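Local coordinates for Orf11 (Staphylococcus phage P68, PDB 6O43), which is a potential lysin, probably acting on the staphylococcal cell wall as part of the phage's lytic machinery, at residues T155-Y160 and Y174-L179. Numbering follows the deposited sequence.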
ATOM      1  N   THR A 155      -1.551 -11.027   0.497  1.00 45.71           N
ATOM      2  CA  THR A 155      -0.701 -12.039   1.116  1.00 45.52           C
ATOM      3  C   THR A 155       0.298 -12.599   0.115  1.00 38.81           C
ATOM      4  O   THR A 155       1.490 -12.721   0.414  1.00 40.58           O
ATOM      5  CB  THR A 155      -1.559 -13.158   1.702  1.00 41.85           C
ATOM      6  OG1 THR A 155      -2.233 -12.669   2.868  1.00 38.49           O
ATOM      7  CG2 THR A 155      -0.688 -14.366   2.070  1.00 32.57           C
ATOM      8  N   TRP A 156      -0.176 -12.958  -1.081  1.00 45.20           N
ATOM      9  CA  TRP A 156       0.727 -13.445  -2.119  1.00 44.57           C
ATOM     10  C   TRP A 156       1.789 -12.406  -2.457  1.00 46.91           C
ATOM     11  O   TRP A 156       2.970 -12.742  -2.604  1.00 47.56           O
ATOM     12  CB  TRP A 156      -0.064 -13.821  -3.370  1.00 46.61           C
ATOM     13  CG  TRP A 156      -1.044 -14.931  -3.164  1.00 46.68           C
ATOM     14  CD1 TRP A 156      -0.953 -15.962  -2.267  1.00 48.42           C
ATOM     15  CD2 TRP A 156      -2.273 -15.124  -3.871  1.00 46.10           C
ATOM     16  NE1 TRP A 156      -2.048 -16.784  -2.380  1.00 45.26           N
ATOM     17  CE2 TRP A 156      -2.874 -16.291  -3.357  1.00 48.07           C
ATOM     18  CE3 TRP A 156      -2.921 -14.425  -4.895  1.00 49.09           C
ATOM     19  CZ2 TRP A 156      -4.094 -16.769  -3.826  1.00 42.47           C
ATOM     20  CZ3 TRP A 156      -4.133 -14.905  -5.361  1.00 49.15           C
ATOM     21  CH2 TRP A 156      -4.706 -16.065  -4.826  1.00 42.75           C
ATOM     22  N   ALA A 157       1.389 -11.139  -2.589  1.00 42.34           N
ATOM     23  CA  ALA A 157       2.350 -10.097  -2.934  1.00 48.86           C
ATOM     24  C   ALA A 157       3.447  -9.987  -1.884  1.00 46.42           C
ATOM     25  O   ALA A 157       4.616  -9.766  -2.219  1.00 54.06           O
ATOM     26  CB  ALA A 157       1.642  -8.752  -3.103  1.00 41.06           C
ATOM     27  N   ALA A 158       3.093 -10.143  -0.610  1.00 44.02           N
ATOM     28  CA  ALA A 158       4.074  -9.981   0.459  1.00 51.48           C
ATOM     29  C   ALA A 158       4.932 -11.228   0.649  1.00 54.00           C
ATOM     30  O   ALA A 158       6.135 -11.120   0.915  1.00 48.68           O
ATOM     31  CB  ALA A 158       3.365  -9.630   1.769  1.00 45.06           C
ATOM     32  N   TYR A 159       4.338 -12.417   0.506  1.00 48.58           N
ATOM     33  CA  TYR A 159       4.962 -13.654   0.961  1.00 51.43           C
ATOM     34  C   TYR A 159       5.111 -14.741  -0.097  1.00 54.12           C
ATOM     35  O   TYR A 159       5.824 -15.719   0.156  1.00 56.04           O
ATOM     36  CB  TYR A 159       4.163 -14.241   2.135  1.00 51.59           C
ATOM     37  CG  TYR A 159       4.250 -13.441   3.414  1.00 46.51           C
ATOM     38  CD1 TYR A 159       5.476 -12.992   3.898  1.00 50.48           C
ATOM     39  CD2 TYR A 159       3.105 -13.136   4.140  1.00 43.85           C
ATOM     40  CE1 TYR A 159       5.557 -12.267   5.077  1.00 54.56           C
ATOM     41  CE2 TYR A 159       3.175 -12.415   5.315  1.00 47.11           C
ATOM     42  CZ  TYR A 159       4.399 -11.984   5.780  1.00 48.06           C
ATOM     43  OH  TYR A 159       4.465 -11.264   6.951  1.00 52.05           O
ATOM     44  N   TYR A 160       4.456 -14.627  -1.248  1.00 51.46           N
ATOM     45  CA  TYR A 160       4.559 -15.650  -2.283  1.00 49.63           C
ATOM     46  C   TYR A 160       4.163 -15.042  -3.623  1.00 51.52           C
ATOM     47  O   TYR A 160       3.096 -15.361  -4.164  1.00 46.26           O
ATOM     48  CB  TYR A 160       3.679 -16.858  -1.944  1.00 51.44           C
ATOM     49  CG  TYR A 160       3.903 -18.058  -2.843  1.00 56.91           C
ATOM     50  CD1 TYR A 160       5.094 -18.774  -2.800  1.00 59.45           C
ATOM     51  CD2 TYR A 160       2.918 -18.483  -3.728  1.00 50.96           C
ATOM     52  CE1 TYR A 160       5.299 -19.874  -3.615  1.00 54.44           C
ATOM     53  CE2 TYR A 160       3.116 -19.579  -4.547  1.00 48.94           C
ATOM     54  CZ  TYR A 160       4.307 -20.268  -4.485  1.00 50.70           C
ATOM     55  OH  TYR A 160       4.507 -21.357  -5.297  1.00 56.34           O
ATOM     56  N   TYR A 174      -2.497 -10.744 -10.959  1.00 53.84           N
ATOM     57  CA  TYR A 174      -2.643  -9.626 -10.041  1.00 59.37           C
ATOM     58  C   TYR A 174      -1.329  -8.861  -9.950  1.00 53.42           C
ATOM     59  O   TYR A 174      -0.244  -9.446 -10.020  1.00 51.27           O
ATOM     60  CB  TYR A 174      -3.054 -10.100  -8.643  1.00 52.09           C
ATOM     61  CG  TYR A 174      -4.341 -10.895  -8.592  1.00 52.21           C
ATOM     62  CD1 TYR A 174      -5.568 -10.262  -8.442  1.00 59.98           C
ATOM     63  CD2 TYR A 174      -4.325 -12.280  -8.680  1.00 54.06           C
ATOM     64  CE1 TYR A 174      -6.747 -10.987  -8.389  1.00 60.66           C
ATOM     65  CE2 TYR A 174      -5.497 -13.013  -8.627  1.00 57.89           C
ATOM     66  CZ  TYR A 174      -6.706 -12.362  -8.481  1.00 63.51           C
ATOM     67  OH  TYR A 174      -7.874 -13.089  -8.429  1.00 58.74           O
ATOM     68  N   GLY A 175      -1.435  -7.543  -9.792  1.00 50.41           N
ATOM     69  CA  GLY A 175      -0.256  -6.736  -9.564  1.00 48.67           C
ATOM     70  C   GLY A 175       0.273  -6.892  -8.151  1.00 47.43           C
ATOM     71  O   GLY A 175      -0.386  -7.437  -7.267  1.00 40.58           O
ATOM     72  N   ASN A 176       1.496  -6.411  -7.943  1.00 40.71           N
ATOM     73  CA  ASN A 176       2.099  -6.413  -6.615  1.00 40.89           C
ATOM     74  C   ASN A 176       2.236  -4.976  -6.129  1.00 49.62           C
ATOM     75  O   ASN A 176       3.153  -4.259  -6.561  1.00 45.92           O
ATOM     76  CB  ASN A 176       3.463  -7.111  -6.628  1.00 40.86           C
ATOM     77  CG  ASN A 176       4.041  -7.290  -5.232  1.00 48.19           C
ATOM     78  OD1 ASN A 176       3.788  -6.484  -4.334  1.00 43.27           O
ATOM     79  ND2 ASN A 176       4.816  -8.353  -5.044  1.00 45.78           N
ATOM     80  N   PRO A 177       1.356  -4.507  -5.240  1.00 44.38           N
ATOM     81  CA  PRO A 177       1.464  -3.112  -4.781  1.00 48.35           C
ATOM     82  C   PRO A 177       2.721  -2.846  -3.974  1.00 44.47           C
ATOM     83  O   PRO A 177       3.250  -1.729  -4.025  1.00 47.13           O
ATOM     84  CB  PRO A 177       0.196  -2.919  -3.937  1.00 40.16           C
ATOM     85  CG  PRO A 177      -0.167  -4.314  -3.480  1.00 40.11           C
ATOM     86  CD  PRO A 177       0.227  -5.219  -4.615  1.00 45.29           C
ATOM     87  N   PHE A 178       3.222  -3.841  -3.239  1.00 45.03           N
ATOM     88  CA  PHE A 178       4.406  -3.626  -2.417  1.00 44.12           C
ATOM     89  C   PHE A 178       5.654  -3.463  -3.276  1.00 50.60           C
ATOM     90  O   PHE A 178       6.476  -2.573  -3.024  1.00 44.95           O
ATOM     91  CB  PHE A 178       4.579  -4.777  -1.428  1.00 40.24           C
ATOM     92  CG  PHE A 178       3.321  -5.130  -0.686  1.00 40.64           C
ATOM     93  CD1 PHE A 178       2.650  -4.174   0.060  1.00 40.01           C
ATOM     94  CD2 PHE A 178       2.814  -6.421  -0.726  1.00 47.15           C
ATOM     95  CE1 PHE A 178       1.491  -4.494   0.747  1.00 43.26           C
ATOM     96  CE2 PHE A 178       1.656  -6.751  -0.040  1.00 38.58           C
ATOM     97  CZ  PHE A 178       0.993  -5.785   0.699  1.00 45.03           C
ATOM     98  N   LEU A 179       5.816  -4.307  -4.296  1.00 45.61           N
ATOM     99  CA  LEU A 179       6.959  -4.163  -5.190  1.00 44.60           C
ATOM    100  C   LEU A 179       6.863  -2.873  -5.997  1.00 49.97           C
ATOM    101  O   LEU A 179       7.836  -2.116  -6.095  1.00 57.43           O
ATOM    102  CB  LEU A 179       7.062  -5.372  -6.118  1.00 47.64           C
ATOM    103  CG  LEU A 179       8.239  -5.342  -7.099  1.00 49.95           C
ATOM    104  CD1 LEU A 179       9.555  -5.206  -6.349  1.00 49.25           C
ATOM    105  CD2 LEU A 179       8.249  -6.581  -7.985  1.00 55.67           C
TER
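Phe178 meets helix 152-159 with the edge of its ring: the carbonyl carbon of Ala157 lies in the ring plane there, and Ala158 N is also at this edge, 3.7 Å from Phe178 CE2. The methyl of Ala157 comes in obliquely, with CB 3.5 Å from Phe178 CD2, while that of Ala158 lies on the opposite side of the ring plane and touches CE2, so that the two methyls straddle the ring edge. Because CG sits beside the backbone N and anti to the carbonyl carbon (chi1 -48°), the ring is carried across to the alanines. At the other end of the contact, Tyr174 CE2 reaches the edge of the Trp156 indole, near its plane, 4.0 Å from CZ3. The indole is held elsewhere too, through NE1 to Trp112 O and against the ring of Phe121.

Between the aromatic groups lies a classic helix N-cap. Asn176 precedes helix 177-187, and its OD1 accepts from Leu179 N at 3.0 Å, a nearly straight bond (168°) whose donor stands above the carbonyl plane. The same amide joins the two helices of this mainly helical protein: ND2 donates to Ala157 O at 3.2 Å in a bent bond (136°), the carbonyl oxygen being tilted out of the amide plane. With both ends engaged, the rotation of the buried amide is fixed. Ala157 CB packs against this amide, 3.4 Å from Asn176 OD1, and continues onto Pro177, whose CD is 4.1 Å away. Tyr67 of helix 61-71 touches Pro177 and Phe178, while Ile7 and Phe10 of helix 3-11 pack on Asn176 and Phe178 respectively.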